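PDB 6LSU: intracellular protein transport protein USO1 from Saccharomyces cerevisiae S288c, which is a membrane tether required for protein transport from the ER to the Golgi complex, represented here by its globular head region. Local coordinates for residues S191-V196 with A229-F234; E289-D294 with A345-I350; A635-S640 with I713-T718. One frame throughout, in Å; residues are numbered along the deposited sequence.

Contact 1: S191-V196 with A229-F234; sequences SISTMV and AFENIF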
ATOM      1  N   SER A 191     -34.606   3.618   3.923  1.00 82.46           N
ATOM      2  CA  SER A 191     -33.822   4.829   3.539  1.00 74.96           C
ATOM      3  C   SER A 191     -32.642   4.478   2.606  1.00 78.66           C
ATOM      4  O   SER A 191     -32.506   5.093   1.489  1.00 69.97           O
ATOM      5  CB  SER A 191     -33.346   5.472   4.785  1.00 73.41           C
ATOM      6  OG  SER A 191     -32.737   6.708   4.506  1.00 92.27           O
ATOM      7  N   ILE A 192     -31.818   3.512   3.031  1.00 72.56           N
ATOM      8  CA  ILE A 192     -30.645   2.983   2.279  1.00 70.67           C
ATOM      9  C   ILE A 192     -31.135   2.316   0.976  1.00 72.90           C
ATOM     10  O   ILE A 192     -30.595   2.609  -0.116  1.00 78.17           O
ATOM     11  CB  ILE A 192     -29.849   2.006   3.173  1.00 76.29           C
ATOM     12  CG1 ILE A 192     -29.333   2.635   4.479  1.00 77.04           C
ATOM     13  CG2 ILE A 192     -28.745   1.346   2.368  1.00 76.34           C
ATOM     14  CD1 ILE A 192     -28.690   4.015   4.330  1.00 84.74           C
ATOM     15  N   SER A 193     -32.127   1.433   1.050  1.00 75.10           N
ATOM     16  CA  SER A 193     -32.607   0.652  -0.122  1.00 76.32           C
ATOM     17  C   SER A 193     -32.928   1.639  -1.229  1.00 68.46           C
ATOM     18  O   SER A 193     -32.654   1.328  -2.394  1.00 68.24           O
ATOM     19  CB  SER A 193     -33.812  -0.212   0.165  1.00 71.23           C
ATOM     20  OG  SER A 193     -33.891  -0.476   1.546  1.00 86.93           O
ATOM     21  N   THR A 194     -33.508   2.763  -0.832  1.00 65.13           N
ATOM     22  CA  THR A 194     -33.973   3.827  -1.752  1.00 72.72           C
ATOM     23  C   THR A 194     -32.756   4.458  -2.411  1.00 67.04           C
ATOM     24  O   THR A 194     -32.769   4.459  -3.626  1.00 65.21           O
ATOM     25  CB  THR A 194     -34.846   4.873  -1.035  1.00 70.72           C
ATOM     26  OG1 THR A 194     -35.976   4.199  -0.500  1.00 68.87           O
ATOM     27  CG2 THR A 194     -35.309   5.976  -1.957  1.00 67.77           C
ATOM     28  N   MET A 195     -31.784   4.942  -1.601  1.00 70.27           N
ATOM     29  CA  MET A 195     -30.442   5.429  -2.043  1.00 68.59           C
ATOM     30  C   MET A 195     -29.800   4.464  -3.045  1.00 67.36           C
ATOM     31  O   MET A 195     -29.459   4.892  -4.174  1.00 70.81           O
ATOM     32  CB  MET A 195     -29.498   5.551  -0.854  1.00 68.36           C
ATOM     33  CG  MET A 195     -29.166   6.946  -0.491  1.00 68.95           C
ATOM     34  SD  MET A 195     -27.749   6.888   0.640  1.00 79.37           S
ATOM     35  CE  MET A 195     -28.262   8.238   1.716  1.00 76.43           C
ATOM     36  N   VAL A 196     -29.665   3.195  -2.668  1.00 64.24           N
ATOM     37  CA  VAL A 196     -29.078   2.191  -3.600  1.00 72.64           C
ATOM     38  C   VAL A 196     -29.882   2.225  -4.914  1.00 75.29           C
ATOM     39  O   VAL A 196     -29.250   2.151  -6.013  1.00 74.04           O
ATOM     40  CB  VAL A 196     -29.020   0.788  -2.975  1.00 68.35           C
ATOM     41  CG1 VAL A 196     -28.600  -0.240  -4.008  1.00 69.41           C
ATOM     42  CG2 VAL A 196     -28.106   0.742  -1.765  1.00 64.43           C
ATOM     43  N   ALA A 229     -24.776  -3.607   1.609  1.00 76.54           N
ATOM     44  CA  ALA A 229     -24.388  -4.932   1.076  1.00 81.72           C
ATOM     45  C   ALA A 229     -25.623  -5.775   0.741  1.00 80.57           C
ATOM     46  O   ALA A 229     -25.575  -6.498  -0.253  1.00 78.67           O
ATOM     47  CB  ALA A 229     -23.510  -5.632   2.074  1.00 82.05           C
ATOM     48  N   PHE A 230     -26.692  -5.686   1.551  1.00 89.55           N
ATOM     49  CA  PHE A 230     -27.904  -6.535   1.396  1.00 90.08           C
ATOM     50  C   PHE A 230     -28.732  -6.040   0.216  1.00 81.24           C
ATOM     51  O   PHE A 230     -29.661  -6.777  -0.198  1.00 87.65           O
ATOM     52  CB  PHE A 230     -28.745  -6.595   2.673  1.00103.62           C
ATOM     53  CG  PHE A 230     -28.043  -7.191   3.870  1.00115.77           C
ATOM     54  CD1 PHE A 230     -26.836  -7.875   3.735  1.00118.58           C
ATOM     55  CD2 PHE A 230     -28.596  -7.069   5.140  1.00116.74           C
ATOM     56  CE1 PHE A 230     -26.189  -8.402   4.844  1.00123.58           C
ATOM     57  CE2 PHE A 230     -27.952  -7.605   6.245  1.00123.25           C
ATOM     58  CZ  PHE A 230     -26.750  -8.269   6.096  1.00125.11           C
ATOM     59  N   GLU A 231     -28.374  -4.879  -0.339  1.00 75.40           N
ATOM     60  CA  GLU A 231     -29.114  -4.228  -1.457  1.00 75.58           C
ATOM     61  C   GLU A 231     -28.514  -4.619  -2.820  1.00 72.88           C
ATOM     62  O   GLU A 231     -28.754  -3.889  -3.837  1.00 76.26           O
ATOM     63  CB  GLU A 231     -29.136  -2.713  -1.254  1.00 79.26           C
ATOM     64  CG  GLU A 231     -29.950  -2.293  -0.033  1.00 82.95           C
ATOM     65  CD  GLU A 231     -31.358  -2.886  -0.024  1.00 87.74           C
ATOM     66  OE1 GLU A 231     -31.967  -2.988  -1.137  1.00 81.73           O
ATOM     67  OE2 GLU A 231     -31.842  -3.256   1.085  1.00 87.50           O
ATOM     68  N   ASN A 232     -27.783  -5.731  -2.867  1.00 75.04           N
ATOM     69  CA  ASN A 232     -27.278  -6.310  -4.138  1.00 85.88           C
ATOM     70  C   ASN A 232     -26.491  -5.223  -4.879  1.00 74.32           C
ATOM     71  O   ASN A 232     -26.708  -5.039  -6.102  1.00 72.60           O
ATOM     72  CB  ASN A 232     -28.422  -6.891  -4.983  1.00 90.34           C
ATOM     73  CG  ASN A 232     -27.933  -7.473  -6.293  1.00 99.38           C
ATOM     74  OD1 ASN A 232     -27.115  -8.392  -6.313  1.00107.85           O
ATOM     75  ND2 ASN A 232     -28.396  -6.917  -7.398  1.00105.87           N
ATOM     76  N   ILE A 233     -25.613  -4.529  -4.154  1.00 71.04           N
ATOM     77  CA  ILE A 233     -24.885  -3.330  -4.681  1.00 69.68           C
ATOM     78  C   ILE A 233     -23.701  -3.735  -5.593  1.00 67.11           C
ATOM     79  O   ILE A 233     -23.498  -3.025  -6.616  1.00 66.51           O
ATOM     80  CB  ILE A 233     -24.468  -2.412  -3.528  1.00 70.58           C
ATOM     81  CG1 ILE A 233     -23.935  -1.087  -4.067  1.00 75.54           C
ATOM     82  CG2 ILE A 233     -23.482  -3.101  -2.604  1.00 73.22           C
ATOM     83  CD1 ILE A 233     -23.957   0.016  -3.048  1.00 78.41           C
ATOM     84  N   PHE A 234     -22.950  -4.810  -5.289  1.00 57.38           N
ATOM     85  CA  PHE A 234     -21.793  -5.270  -6.100  1.00 55.65           C
ATOM     86  C   PHE A 234     -22.195  -5.444  -7.569  1.00 62.02           C
ATOM     87  O   PHE A 234     -21.471  -4.901  -8.461  1.00 65.79           O
ATOM     88  CB  PHE A 234     -21.157  -6.516  -5.486  1.00 52.87           C
ATOM     89  CG  PHE A 234     -20.716  -6.269  -4.060  1.00 49.73           C
ATOM     90  CD1 PHE A 234     -20.233  -5.030  -3.679  1.00 51.78           C
ATOM     91  CD2 PHE A 234     -20.883  -7.221  -3.094  1.00 47.28           C
ATOM     92  CE1 PHE A 234     -19.852  -4.786  -2.370  1.00 55.45           C
ATOM     93  CE2 PHE A 234     -20.558  -6.959  -1.771  1.00 51.38           C
ATOM     94  CZ  PHE A 234     -19.997  -5.760  -1.417  1.00 51.89           C
TER
HETATM   95  O   HOH W   1     -32.240  -1.356  -3.638  1.00 72.84           O

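Contact 2: E289-D294 with A345-I350; sequences EPISQD and AFFHNI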
ATOM      1  N   GLU A 289      -8.024  -6.091 -18.078  1.00 54.88           N
ATOM      2  CA  GLU A 289      -8.150  -5.136 -19.194  1.00 59.01           C
ATOM      3  C   GLU A 289      -6.818  -4.700 -19.805  1.00 58.05           C
ATOM      4  O   GLU A 289      -6.682  -4.643 -21.023  1.00 56.93           O
ATOM      5  CB  GLU A 289      -8.960  -3.932 -18.762  1.00 65.99           C
ATOM      6  CG  GLU A 289     -10.364  -3.998 -19.307  1.00 78.56           C
ATOM      7  CD  GLU A 289     -11.350  -3.159 -18.515  1.00 84.74           C
ATOM      8  OE1 GLU A 289     -12.488  -3.706 -18.165  1.00 78.56           O
ATOM      9  OE2 GLU A 289     -10.982  -1.974 -18.274  1.00 76.26           O
ATOM     10  N   PRO A 290      -5.790  -4.303 -19.043  1.00 58.68           N
ATOM     11  CA  PRO A 290      -4.573  -3.790 -19.674  1.00 62.92           C
ATOM     12  C   PRO A 290      -3.793  -4.809 -20.532  1.00 61.54           C
ATOM     13  O   PRO A 290      -2.947  -4.374 -21.237  1.00 60.53           O
ATOM     14  CB  PRO A 290      -3.696  -3.406 -18.491  1.00 58.57           C
ATOM     15  CG  PRO A 290      -4.647  -3.305 -17.342  1.00 57.79           C
ATOM     16  CD  PRO A 290      -5.692  -4.354 -17.590  1.00 55.69           C
ATOM     17  N   ILE A 291      -4.094  -6.103 -20.435  1.00 57.47           N
ATOM     18  CA  ILE A 291      -3.361  -7.202 -21.126  1.00 64.03           C
ATOM     19  C   ILE A 291      -4.157  -7.720 -22.334  1.00 70.04           C
ATOM     20  O   ILE A 291      -5.163  -8.449 -22.155  1.00 61.24           O
ATOM     21  CB  ILE A 291      -3.099  -8.325 -20.130  1.00 62.35           C
ATOM     22  CG1 ILE A 291      -2.172  -7.833 -19.030  1.00 64.25           C
ATOM     23  CG2 ILE A 291      -2.589  -9.546 -20.847  1.00 64.60           C
ATOM     24  CD1 ILE A 291      -2.636  -8.306 -17.675  1.00 75.05           C
ATOM     25  N   SER A 292      -3.687  -7.343 -23.524  1.00 90.46           N
ATOM     26  CA  SER A 292      -4.245  -7.685 -24.859  1.00 96.18           C
ATOM     27  C   SER A 292      -3.098  -7.705 -25.875  1.00101.97           C
ATOM     28  O   SER A 292      -2.283  -6.724 -25.887  1.00 94.36           O
ATOM     29  CB  SER A 292      -5.343  -6.711 -25.295  1.00 91.26           C
ATOM     30  OG  SER A 292      -6.609  -7.131 -24.819  1.00 89.20           O
ATOM     31  N   GLN A 293      -3.068  -8.754 -26.711  1.00105.93           N
ATOM     32  CA  GLN A 293      -2.314  -8.771 -27.997  1.00111.95           C
ATOM     33  C   GLN A 293      -2.850  -7.659 -28.926  1.00107.68           C
ATOM     34  O   GLN A 293      -2.053  -7.153 -29.748  1.00105.58           O
ATOM     35  CB  GLN A 293      -2.392 -10.149 -28.670  1.00117.08           C
ATOM     36  CG  GLN A 293      -1.218 -10.413 -29.617  1.00124.77           C
ATOM     37  CD  GLN A 293      -1.553 -11.170 -30.886  1.00124.30           C
ATOM     38  OE1 GLN A 293      -2.593 -10.967 -31.512  1.00126.30           O
ATOM     39  NE2 GLN A 293      -0.639 -12.030 -31.310  1.00120.98           N
ATOM     40  N   ASP A 294      -4.127  -7.265 -28.764  1.00107.28           N
ATOM     41  CA  ASP A 294      -4.921  -6.428 -29.712  1.00102.45           C
ATOM     42  C   ASP A 294      -4.462  -4.973 -29.688  1.00 95.46           C
ATOM     43  O   ASP A 294      -3.919  -4.525 -30.691  1.00109.90           O
ATOM     44  CB  ASP A 294      -6.420  -6.472 -29.412  1.00104.34           C
ATOM     45  CG  ASP A 294      -7.145  -7.566 -30.166  1.00103.84           C
ATOM     46  OD1 ASP A 294      -6.463  -8.461 -30.678  1.00103.53           O
ATOM     47  OD2 ASP A 294      -8.390  -7.504 -30.234  1.00121.51           O
ATOM     48  N   ALA A 345       1.992  -7.584 -12.735  1.00 51.02           N
ATOM     49  CA  ALA A 345       3.322  -7.394 -12.114  1.00 54.09           C
ATOM     50  C   ALA A 345       4.402  -7.461 -13.227  1.00 52.06           C
ATOM     51  O   ALA A 345       5.262  -6.632 -13.191  1.00 51.82           O
ATOM     52  CB  ALA A 345       3.541  -8.395 -10.979  1.00 50.04           C
ATOM     53  N   PHE A 346       4.290  -8.337 -14.226  1.00 53.19           N
ATOM     54  CA  PHE A 346       5.403  -8.775 -15.127  1.00 52.22           C
ATOM     55  C   PHE A 346       5.257  -8.232 -16.548  1.00 49.46           C
ATOM     56  O   PHE A 346       6.215  -8.170 -17.278  1.00 57.17           O
ATOM     57  CB  PHE A 346       5.574 -10.295 -15.155  1.00 47.70           C
ATOM     58  CG  PHE A 346       5.848 -10.866 -13.782  1.00 51.38           C
ATOM     59  CD1 PHE A 346       6.860 -10.345 -12.993  1.00 50.87           C
ATOM     60  CD2 PHE A 346       5.110 -11.922 -13.280  1.00 53.20           C
ATOM     61  CE1 PHE A 346       7.110 -10.842 -11.722  1.00 55.71           C
ATOM     62  CE2 PHE A 346       5.365 -12.413 -12.000  1.00 58.65           C
ATOM     63  CZ  PHE A 346       6.336 -11.841 -11.206  1.00 57.08           C
ATOM     64  N   PHE A 347       4.085  -7.826 -16.957  1.00 52.72           N
ATOM     65  CA  PHE A 347       3.835  -7.431 -18.356  1.00 54.27           C
ATOM     66  C   PHE A 347       4.665  -6.185 -18.608  1.00 59.59           C
ATOM     67  O   PHE A 347       4.881  -5.356 -17.647  1.00 47.33           O
ATOM     68  CB  PHE A 347       2.345  -7.166 -18.521  1.00 60.04           C
ATOM     69  CG  PHE A 347       1.820  -6.901 -19.912  1.00 69.25           C
ATOM     70  CD1 PHE A 347       1.825  -7.892 -20.887  1.00 70.85           C
ATOM     71  CD2 PHE A 347       1.178  -5.699 -20.204  1.00 68.69           C
ATOM     72  CE1 PHE A 347       1.290  -7.644 -22.150  1.00 79.35           C
ATOM     73  CE2 PHE A 347       0.654  -5.450 -21.465  1.00 67.66           C
ATOM     74  CZ  PHE A 347       0.696  -6.425 -22.435  1.00 73.78           C
ATOM     75  N   HIS A 348       5.010  -5.975 -19.871  1.00 60.43           N
ATOM     76  CA  HIS A 348       5.936  -4.879 -20.222  1.00 62.84           C
ATOM     77  C   HIS A 348       5.216  -3.523 -20.089  1.00 61.02           C
ATOM     78  O   HIS A 348       5.852  -2.572 -19.606  1.00 67.03           O
ATOM     79  CB  HIS A 348       6.583  -5.159 -21.588  1.00 57.76           C
ATOM     80  CG  HIS A 348       5.629  -5.130 -22.718  1.00 59.24           C
ATOM     81  ND1 HIS A 348       4.905  -6.258 -23.103  1.00 62.60           N
ATOM     82  CD2 HIS A 348       5.221  -4.097 -23.498  1.00 57.90           C
ATOM     83  CE1 HIS A 348       4.113  -5.939 -24.114  1.00 66.62           C
ATOM     84  NE2 HIS A 348       4.305  -4.613 -24.389  1.00 65.15           N
ATOM     85  N   ASN A 349       3.975  -3.416 -20.566  1.00 60.47           N
ATOM     86  CA  ASN A 349       3.271  -2.104 -20.667  1.00 63.30           C
ATOM     87  C   ASN A 349       2.458  -1.903 -19.382  1.00 57.85           C
ATOM     88  O   ASN A 349       1.246  -2.013 -19.446  1.00 61.82           O
ATOM     89  CB  ASN A 349       2.430  -2.030 -21.939  1.00 66.23           C
ATOM     90  CG  ASN A 349       1.639  -0.751 -22.051  1.00 68.85           C
ATOM     91  OD1 ASN A 349       2.213   0.329 -21.941  1.00 80.93           O
ATOM     92  ND2 ASN A 349       0.330  -0.882 -22.283  1.00 63.29           N
ATOM     93  N   ILE A 350       3.159  -1.730 -18.250  1.00 54.80           N
ATOM     94  CA  ILE A 350       2.576  -1.470 -16.904  1.00 54.65           C
ATOM     95  C   ILE A 350       3.357  -0.346 -16.229  1.00 56.78           C
ATOM     96  O   ILE A 350       4.585  -0.476 -16.073  1.00 59.15           O
ATOM     97  CB  ILE A 350       2.612  -2.717 -16.026  1.00 53.64           C
ATOM     98  CG1 ILE A 350       1.735  -3.827 -16.592  1.00 54.69           C
ATOM     99  CG2 ILE A 350       2.244  -2.354 -14.587  1.00 56.24           C
ATOM    100  CD1 ILE A 350       0.283  -3.509 -16.621  1.00 54.78           C
TER

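Contact 3: A635-S640 with I713-T718; sequences AYEFSS and IYRIRT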
ATOM      1  N   ALA A 635      31.895 -13.847  17.315  1.00 74.68           N
ATOM      2  CA  ALA A 635      32.684 -15.062  16.997  1.00 78.65           C
ATOM      3  C   ALA A 635      33.292 -15.581  18.299  1.00 78.28           C
ATOM      4  O   ALA A 635      33.340 -16.817  18.491  1.00 75.31           O
ATOM      5  CB  ALA A 635      33.751 -14.777  15.968  1.00 76.98           C
ATOM      6  N   TYR A 636      33.710 -14.673  19.192  1.00 73.37           N
ATOM      7  CA  TYR A 636      34.249 -15.092  20.507  1.00 73.07           C
ATOM      8  C   TYR A 636      33.163 -15.853  21.291  1.00 74.41           C
ATOM      9  O   TYR A 636      33.425 -16.982  21.727  1.00 77.11           O
ATOM     10  CB  TYR A 636      34.847 -13.919  21.291  1.00 74.10           C
ATOM     11  CG  TYR A 636      35.136 -14.357  22.700  1.00 71.76           C
ATOM     12  CD1 TYR A 636      35.922 -15.465  22.936  1.00 75.03           C
ATOM     13  CD2 TYR A 636      34.547 -13.739  23.772  1.00 76.66           C
ATOM     14  CE1 TYR A 636      36.130 -15.949  24.211  1.00 79.29           C
ATOM     15  CE2 TYR A 636      34.749 -14.209  25.057  1.00 86.81           C
ATOM     16  CZ  TYR A 636      35.549 -15.308  25.276  1.00 78.05           C
ATOM     17  OH  TYR A 636      35.751 -15.766  26.539  1.00 94.61           O
ATOM     18  N   GLU A 637      31.970 -15.262  21.432  1.00 82.30           N
ATOM     19  CA  GLU A 637      30.814 -15.756  22.248  1.00 82.71           C
ATOM     20  C   GLU A 637      30.359 -17.181  21.891  1.00 76.47           C
ATOM     21  O   GLU A 637      29.757 -17.846  22.755  1.00 67.12           O
ATOM     22  CB  GLU A 637      29.616 -14.844  22.017  1.00 87.74           C
ATOM     23  CG  GLU A 637      28.392 -15.254  22.807  1.00 95.72           C
ATOM     24  CD  GLU A 637      28.387 -14.754  24.238  1.00104.02           C
ATOM     25  OE1 GLU A 637      27.885 -15.486  25.122  1.00109.39           O
ATOM     26  OE2 GLU A 637      28.843 -13.613  24.455  1.00102.97           O
ATOM     27  N   PHE A 638      30.586 -17.642  20.667  1.00 76.79           N
ATOM     28  CA  PHE A 638      30.138 -18.993  20.250  1.00 79.30           C
ATOM     29  C   PHE A 638      31.368 -19.817  19.862  1.00 81.81           C
ATOM     30  O   PHE A 638      31.206 -20.869  19.218  1.00 86.83           O
ATOM     31  CB  PHE A 638      29.026 -18.814  19.204  1.00 82.85           C
ATOM     32  CG  PHE A 638      27.879 -17.963  19.719  1.00 74.93           C
ATOM     33  CD1 PHE A 638      26.988 -18.472  20.654  1.00 71.52           C
ATOM     34  CD2 PHE A 638      27.720 -16.643  19.325  1.00 74.96           C
ATOM     35  CE1 PHE A 638      25.952 -17.694  21.157  1.00 68.98           C
ATOM     36  CE2 PHE A 638      26.670 -15.868  19.813  1.00 75.97           C
ATOM     37  CZ  PHE A 638      25.779 -16.397  20.726  1.00 69.37           C
ATOM     38  N   SER A 639      32.561 -19.377  20.285  1.00 85.86           N
ATOM     39  CA  SER A 639      33.825 -20.169  20.272  1.00 83.85           C
ATOM     40  C   SER A 639      33.786 -21.199  21.409  1.00 86.12           C
ATOM     41  O   SER A 639      33.294 -20.854  22.501  1.00 83.77           O
ATOM     42  CB  SER A 639      35.009 -19.283  20.448  1.00 79.96           C
ATOM     43  OG  SER A 639      34.988 -18.705  21.754  1.00 76.06           O
ATOM     44  N   SER A 640      34.329 -22.395  21.185  1.00 93.06           N
ATOM     45  CA  SER A 640      34.528 -23.433  22.231  1.00 95.97           C
ATOM     46  C   SER A 640      36.013 -23.826  22.334  1.00104.12           C
ATOM     47  O   SER A 640      36.855 -23.284  21.560  1.00103.81           O
ATOM     48  CB  SER A 640      33.637 -24.627  21.966  1.00 94.75           C
ATOM     49  OG  SER A 640      34.264 -25.571  21.103  1.00104.60           O
ATOM     50  N   ILE A 713      21.443  -6.768  22.506  1.00 80.90           N
ATOM     51  CA  ILE A 713      22.478  -5.699  22.555  1.00 81.19           C
ATOM     52  C   ILE A 713      23.334  -5.873  23.806  1.00 89.83           C
ATOM     53  O   ILE A 713      24.550  -5.647  23.701  1.00109.92           O
ATOM     54  CB  ILE A 713      21.879  -4.295  22.475  1.00 78.94           C
ATOM     55  CG1 ILE A 713      22.995  -3.252  22.499  1.00 81.51           C
ATOM     56  CG2 ILE A 713      20.873  -4.076  23.582  1.00 81.79           C
ATOM     57  CD1 ILE A 713      22.568  -1.900  22.024  1.00 79.29           C
ATOM     58  N   TYR A 714      22.754  -6.260  24.943  1.00 92.28           N
ATOM     59  CA  TYR A 714      23.526  -6.453  26.196  1.00 95.03           C
ATOM     60  C   TYR A 714      24.543  -7.569  25.982  1.00 95.09           C
ATOM     61  O   TYR A 714      25.741  -7.315  26.164  1.00108.78           O
ATOM     62  CB  TYR A 714      22.622  -6.765  27.384  1.00 96.34           C
ATOM     63  CG  TYR A 714      23.360  -7.070  28.659  1.00 96.62           C
ATOM     64  CD1 TYR A 714      23.907  -6.055  29.433  1.00 93.97           C
ATOM     65  CD2 TYR A 714      23.516  -8.379  29.087  1.00 99.85           C
ATOM     66  CE1 TYR A 714      24.570  -6.333  30.617  1.00 92.41           C
ATOM     67  CE2 TYR A 714      24.186  -8.675  30.265  1.00 95.16           C
ATOM     68  CZ  TYR A 714      24.704  -7.649  31.030  1.00 90.19           C
ATOM     69  OH  TYR A 714      25.359  -7.970  32.176  1.00 99.16           O
ATOM     70  N   ARG A 715      24.071  -8.747  25.581  1.00 94.64           N
ATOM     71  CA  ARG A 715      24.927  -9.931  25.315  1.00 88.29           C
ATOM     72  C   ARG A 715      26.077  -9.561  24.364  1.00 85.03           C
ATOM     73  O   ARG A 715      27.149 -10.077  24.584  1.00 79.53           O
ATOM     74  CB  ARG A 715      24.114 -11.089  24.727  1.00 88.43           C
ATOM     75  CG  ARG A 715      24.842 -12.421  24.820  1.00 89.11           C
ATOM     76  CD  ARG A 715      24.104 -13.551  24.132  1.00 87.02           C
ATOM     77  NE  ARG A 715      24.797 -14.821  24.279  1.00 81.77           N
ATOM     78  CZ  ARG A 715      24.252 -16.009  24.052  1.00 85.06           C
ATOM     79  NH1 ARG A 715      23.001 -16.095  23.639  1.00 90.22           N
ATOM     80  NH2 ARG A 715      24.951 -17.122  24.211  1.00 90.42           N
ATOM     81  N   ILE A 716      25.857  -8.734  23.330  1.00 89.72           N
ATOM     82  CA  ILE A 716      26.922  -8.394  22.342  1.00 90.10           C
ATOM     83  C   ILE A 716      27.968  -7.607  23.134  1.00 92.80           C
ATOM     84  O   ILE A 716      29.108  -8.117  23.310  1.00 84.54           O
ATOM     85  CB  ILE A 716      26.407  -7.583  21.124  1.00 95.03           C
ATOM     86  CG1 ILE A 716      25.255  -8.253  20.363  1.00 91.14           C
ATOM     87  CG2 ILE A 716      27.566  -7.251  20.190  1.00 87.54           C
ATOM     88  CD1 ILE A 716      25.376  -9.735  20.244  1.00 92.58           C
ATOM     89  N   ARG A 717      27.554  -6.438  23.631  1.00 93.66           N
ATOM     90  CA  ARG A 717      28.398  -5.445  24.346  1.00 94.57           C
ATOM     91  C   ARG A 717      29.269  -6.125  25.412  1.00 96.30           C
ATOM     92  O   ARG A 717      30.409  -5.654  25.581  1.00 99.56           O
ATOM     93  CB  ARG A 717      27.526  -4.389  25.031  1.00101.98           C
ATOM     94  CG  ARG A 717      28.315  -3.244  25.646  1.00104.22           C
ATOM     95  CD  ARG A 717      27.464  -2.207  26.360  1.00105.78           C
ATOM     96  NE  ARG A 717      26.845  -2.719  27.585  1.00108.86           N
ATOM     97  CZ  ARG A 717      25.529  -2.798  27.822  1.00112.44           C
ATOM     98  NH1 ARG A 717      24.639  -2.391  26.925  1.00108.47           N
ATOM     99  NH2 ARG A 717      25.105  -3.286  28.976  1.00116.57           N
ATOM    100  N   THR A 718      28.769  -7.164  26.104  1.00 84.19           N
ATOM    101  CA  THR A 718      29.468  -7.812  27.250  1.00 87.57           C
ATOM    102  C   THR A 718      30.043  -9.176  26.850  1.00 91.61           C
ATOM    103  O   THR A 718      30.190 -10.050  27.737  1.00 88.59           O
ATOM    104  CB  THR A 718      28.555  -7.967  28.480  1.00 90.07           C
ATOM    105  OG1 THR A 718      27.779  -9.168  28.435  1.00 83.22           O
ATOM    106  CG2 THR A 718      27.624  -6.793  28.668  1.00 92.07           C
TER

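Contact 1: S191-V196 with A229-F234
E231 reaches from the turn after helix 222-229 to the side of helix 191-198, and its atoms can be followed outward across V196 and S193. E231 CB sits against both branches of V196, with V196 CG2 at 3.6 Å and V196 CG1 hardly farther. E231 CG, turned beside the backbone N rather than anti to it (chi1 -66°), still brushes V196 CG2 but already lies 4.0 Å from S193 CA. A bend at chi2 (-52°) then lays the carboxylate along S193, whose CB is 3.6 Å from E231 CD. The two oxygens divide the work. E231 OE2 takes a weak hydrogen bond from S193 OG at 3.5 Å, whereas E231 OE1 accepts a hydrogen of a water at 3.0 Å. That water gives its other hydrogen to S193 O, also at 3.0 Å, so a mediated bridge to the helix backbone accompanies the feeble direct bond. Next to the polar part, V196 CG2 also approaches I233 CD1 at 4.4 Å, a loose apolar contact. The type I turn from A229 to N232 presents E231 at this junction between ARM 3 and ARM 4; I233 also packs on L259 and I263 of helix 251-264, and I192 on L227 and V228 of helix 222-229.

Contact 2: E289-D294 with A345-I350
The carbonyl O of F347, the residue whose ring meets P290 and I291, is hydrogen-bonded by NH2 of R355, while NH1 of the same arginine makes a weak hydrogen bond to A345 O. One guanidinium thus ties together the backbone where helix 337-346 ends, since F347 is the first residue to leave helical geometry. No hydrogen bond links 289-294 to 345-350; the contact rests on van der Waals and CH-pi packing. F347 CG is anti to the backbone N (chi1 -173°), which turns one face of the ring to I291. I291 CG1 stands over this face, 4.2 Å from the F347 ring centroid and 13° off the normal, a CH-pi contact. The ring atom nearest I291 CG1 is F347 CD2, at 4.1 Å, so the methylene lies slightly toward the rim. The opposite face of the ring has H348 ND1 above it. P290 O approaches F347 CE2 obliquely at 3.8 Å, and P290 CB lies 4.4 Å from I350 CD1, with L344 and W299 also touching both P290 and I350. The arrangement is packing between connecting loops of consecutive armadillo repeats: the segment following helix 280-287, in ARM 5, rests on the end of helix 337-346 and its following turn, in ARM 6.

Contact 3: A635-S640 with I713-T718
E637 and R715 form a salt bridge in the armadillo-repeat (alpha-solenoid) head, between the end of helix 622-637, at the close of ARM 10, and the short helix 713-717 near the end of the modelled chain. One carboxylate oxygen, E637 OE1, accepts both hydrogen bonds, each weak. The straighter comes from R715 NE, 3.3 Å from E637 OE1 with an N-H...O angle of 161°; R715 NH2 adds the second to E637 OE1 at 3.5 Å. OE1 lies at the guanidinium edge, in its plane, yet the carboxylate is turned 84° to that plane, so the bridge is forked on a single oxygen and does not pair the two groups side by side. R715 gets there because CG is anti to the backbone N (chi1 -163°) and the chain stays extended as far as NE. Backbone acceptors are met locally: Y636 O takes S639 N at 2.9 Å, I713 O takes R717 N at 3.1 Å, and Y714 O takes T718 N. I716 O is hydrogen-bonded by the hydroxyl of Y663 in helix 660-673. F638, which also meets F591 and T597, brings its ring to the guanidinium face, the two planes being far from parallel. F638 CZ stands 3.6 Å above the plane of the R715 guanidinium, over its centre.

The three contacts follow one another along the chain without interleaving, as expected of a solenoid in which nearby helical repeats pack in series. Contact 1 joins helix 191-198 (ARM 3) to the turn before helix 233-244 (ARM 4); contact 2 joins the loop after helix 280-287 (ARM 5) to the end of helix 337-346 (ARM 6). Their centres are 35 Å apart. Contact 3, centred 53 Å from contact 2 and 64 Å from contact 1, brings the end of helix 622-637 against helix 713-717, with 72 residues between its segments. None touches another and they share no helix; together they mark points from ARM 3 to the last modelled helix of the tether's head.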